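Local coordinates for protein serine hydrolase CCSP0084 (Cycloclasticus sp. P1, PDB 4I3F) that is a serine hydrolase of the alpha/beta-hydrolase superfamily that probably cleaves carbon-carbon bonds in meta-cleavage products and may also act as an esterase, at residues Phe35-Gly40 with Ala78-Gly83. Numbering follows the deposited sequence.
Sequences FLNEAG and APDIAG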
ATOM      1  N   PHE A  35      -6.776   1.103  13.428  1.00 14.81           N
ATOM      2  CA  PHE A  35      -6.044   2.293  13.839  1.00 15.76           C
ATOM      3  C   PHE A  35      -5.976   3.225  12.641  1.00 14.99           C
ATOM      4  O   PHE A  35      -5.572   2.815  11.553  1.00 12.81           O
ATOM      5  CB  PHE A  35      -4.643   1.932  14.321  1.00 16.39           C
ATOM      6  CG  PHE A  35      -3.842   3.123  14.765  1.00 17.47           C
ATOM      7  CD1 PHE A  35      -4.084   3.714  16.000  1.00 17.03           C
ATOM      8  CD2 PHE A  35      -2.865   3.663  13.939  1.00 14.87           C
ATOM      9  CE1 PHE A  35      -3.361   4.815  16.415  1.00 22.69           C
ATOM     10  CE2 PHE A  35      -2.135   4.762  14.345  1.00 18.35           C
ATOM     11  CZ  PHE A  35      -2.382   5.343  15.585  1.00 18.58           C
ATOM     12  N   LEU A  36      -6.391   4.472  12.838  1.00 15.95           N
ATOM     13  CA  LEU A  36      -6.543   5.400  11.729  1.00 15.24           C
ATOM     14  C   LEU A  36      -5.752   6.685  11.933  1.00 14.16           C
ATOM     15  O   LEU A  36      -5.836   7.317  12.982  1.00 19.02           O
ATOM     16  CB  LEU A  36      -8.022   5.742  11.554  1.00 18.14           C
ATOM     17  CG  LEU A  36      -8.349   6.742  10.449  1.00 19.21           C
ATOM     18  CD1 LEU A  36      -8.073   6.135   9.084  1.00 18.15           C
ATOM     19  CD2 LEU A  36      -9.787   7.218  10.564  1.00 17.48           C
ATOM     20  N   ASN A  37      -4.968   7.059  10.930  1.00 16.71           N
ATOM     21  CA  ASN A  37      -4.386   8.398  10.886  1.00 19.65           C
ATOM     22  C   ASN A  37      -5.205   9.295   9.952  1.00 16.36           C
ATOM     23  O   ASN A  37      -5.598   8.862   8.871  1.00 15.42           O
ATOM     24  CB  ASN A  37      -2.954   8.331  10.370  1.00 17.94           C
ATOM     25  CG  ASN A  37      -2.067   7.438  11.218  1.00 16.54           C
ATOM     26  OD1 ASN A  37      -1.551   7.862  12.243  1.00 17.84           O
ATOM     27  ND2 ASN A  37      -1.867   6.201  10.776  1.00 12.17           N
ATOM     28  N   GLU A  38      -5.457  10.533  10.372  1.00 14.73           N
ATOM     29  CA  GLU A  38      -6.195  11.491   9.551  1.00 17.65           C
ATOM     30  C   GLU A  38      -5.521  12.856   9.521  1.00 18.61           C
ATOM     31  O   GLU A  38      -4.929  13.292  10.504  1.00 20.17           O
ATOM     32  CB  GLU A  38      -7.610  11.688  10.095  1.00 21.83           C
ATOM     33  CG  GLU A  38      -8.629  10.691   9.615  1.00 22.56           C
ATOM     34  CD  GLU A  38     -10.010  11.009  10.147  1.00 25.78           C
ATOM     35  OE1 GLU A  38     -10.257  10.744  11.340  1.00 24.06           O
ATOM     36  OE2 GLU A  38     -10.834  11.538   9.376  1.00 21.53           O
ATOM     37  N   ALA A  39      -5.645  13.553   8.401  1.00 18.40           N
ATOM     38  CA  ALA A  39      -5.234  14.954   8.347  1.00 18.84           C
ATOM     39  C   ALA A  39      -6.144  15.678   7.366  1.00 19.23           C
ATOM     40  O   ALA A  39      -6.803  15.029   6.549  1.00 19.23           O
ATOM     41  CB  ALA A  39      -3.780  15.071   7.931  1.00 22.55           C
ATOM     42  N   GLY A  40      -6.174  17.006   7.445  1.00 21.14           N
ATOM     43  CA  GLY A  40      -7.006  17.800   6.559  1.00 20.65           C
ATOM     44  C   GLY A  40      -8.477  17.471   6.731  1.00 21.09           C
ATOM     45  O   GLY A  40      -9.233  17.442   5.763  1.00 19.97           O
ATOM     46  N   ALA A  78      -5.446   7.427   6.459  1.00 11.35           N
ATOM     47  CA  ALA A  78      -4.399   6.418   6.273  1.00  9.34           C
ATOM     48  C   ALA A  78      -4.458   5.398   7.398  1.00  9.93           C
ATOM     49  O   ALA A  78      -3.878   5.607   8.464  1.00 12.57           O
ATOM     50  CB  ALA A  78      -3.023   7.078   6.236  1.00 14.53           C
ATOM     51  N   PRO A  79      -5.179   4.295   7.177  1.00 10.58           N
ATOM     52  CA  PRO A  79      -5.304   3.305   8.251  1.00 12.47           C
ATOM     53  C   PRO A  79      -4.174   2.280   8.250  1.00 10.77           C
ATOM     54  O   PRO A  79      -3.575   2.022   7.198  1.00  9.93           O
ATOM     55  CB  PRO A  79      -6.608   2.596   7.892  1.00  9.39           C
ATOM     56  CG  PRO A  79      -6.617   2.634   6.347  1.00  9.87           C
ATOM     57  CD  PRO A  79      -6.068   4.005   6.032  1.00 11.50           C
ATOM     58  N   ASP A  80      -3.890   1.705   9.416  1.00 13.26           N
ATOM     59  CA  ASP A  80      -3.132   0.462   9.457  1.00 10.99           C
ATOM     60  C   ASP A  80      -4.057  -0.598   8.873  1.00 13.63           C
ATOM     61  O   ASP A  80      -5.205  -0.751   9.300  1.00 12.33           O
ATOM     62  CB  ASP A  80      -2.730   0.072  10.884  1.00 11.84           C
ATOM     63  CG  ASP A  80      -1.602   0.932  11.451  1.00 16.48           C
ATOM     64  OD1 ASP A  80      -1.069   1.808  10.734  1.00 14.40           O
ATOM     65  OD2 ASP A  80      -1.242   0.720  12.632  1.00 16.27           O
ATOM     66  N   ILE A  81      -3.562  -1.314   7.874  1.00 13.89           N
ATOM     67  CA  ILE A  81      -4.356  -2.328   7.197  1.00 10.92           C
ATOM     68  C   ILE A  81      -4.439  -3.540   8.122  1.00 15.05           C
ATOM     69  O   ILE A  81      -3.528  -3.788   8.913  1.00 11.87           O
ATOM     70  CB  ILE A  81      -3.735  -2.626   5.813  1.00  8.09           C
ATOM     71  CG1 ILE A  81      -3.845  -1.380   4.932  1.00 12.49           C
ATOM     72  CG2 ILE A  81      -4.412  -3.789   5.116  1.00 13.20           C
ATOM     73  CD1 ILE A  81      -3.078  -1.490   3.625  1.00 11.65           C
ATOM     74  N   ALA A  82      -5.556  -4.263   8.061  1.00 11.39           N
ATOM     75  CA  ALA A  82      -5.811  -5.351   8.997  1.00 10.32           C
ATOM     76  C   ALA A  82      -4.642  -6.330   9.033  1.00 10.56           C
ATOM     77  O   ALA A  82      -4.095  -6.699   7.987  1.00 13.47           O
ATOM     78  CB  ALA A  82      -7.119  -6.064   8.653  1.00  9.45           C
ATOM     79  N   GLY A  83      -4.240  -6.712  10.240  1.00 10.44           N
ATOM     80  CA  GLY A  83      -3.104  -7.597  10.410  1.00 15.60           C
ATOM     81  C   GLY A  83      -1.785  -6.861  10.553  1.00 14.65           C
ATOM     82  O   GLY A  83      -0.774  -7.466  10.922  1.00 16.21           O
TER
HETATM   83  O   HOH W   1       0.267   4.190  11.405  1.00 15.77           O
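Asn37 and Ala78 form an antiparallel hydrogen-bonded pair where strand 32-39 meets the end of strand 75-79, within the mixed central sheet of the alpha/beta-hydrolase fold. Ala78 N reaches Asn37 O at 2.8 Å, while the return bond from Asn37 N meets Ala78 O from above its carbonyl plane. A second donor grips the same oxygen: Asn37 ND2 lies 3.1 Å from Ala78 O, nearly in line with the C=O bond. With CG of Asn37 anti to its own carbonyl carbon (chi1 -58°), the carboxamide sits beside the backbone N of its own residue, and ND2 joins that N at Ala78 O. ND2 also donates to a water that in turn donates to Asp80 OD1, bridging the two side chains. Just past the strand end, Asp80 N bonds Phe35 O at 2.9 Å, continuing the pairing into the loop. The Asp80 carboxylate is held mainly from outside this pair, OD2 by Leu86 N and OD1 by Ala59 N. On the face opposite the side chains of Asn37 and Ala78, Leu36 CD1 packs against Pro79 CB at 4.0 Å, and Pro79 in turn touches helix 96-113. Phe35 and Asp80 run side by side, ring and carboxylate planes 44° apart, with Phe35 CD2 3.6 Å from Asp80 OD2.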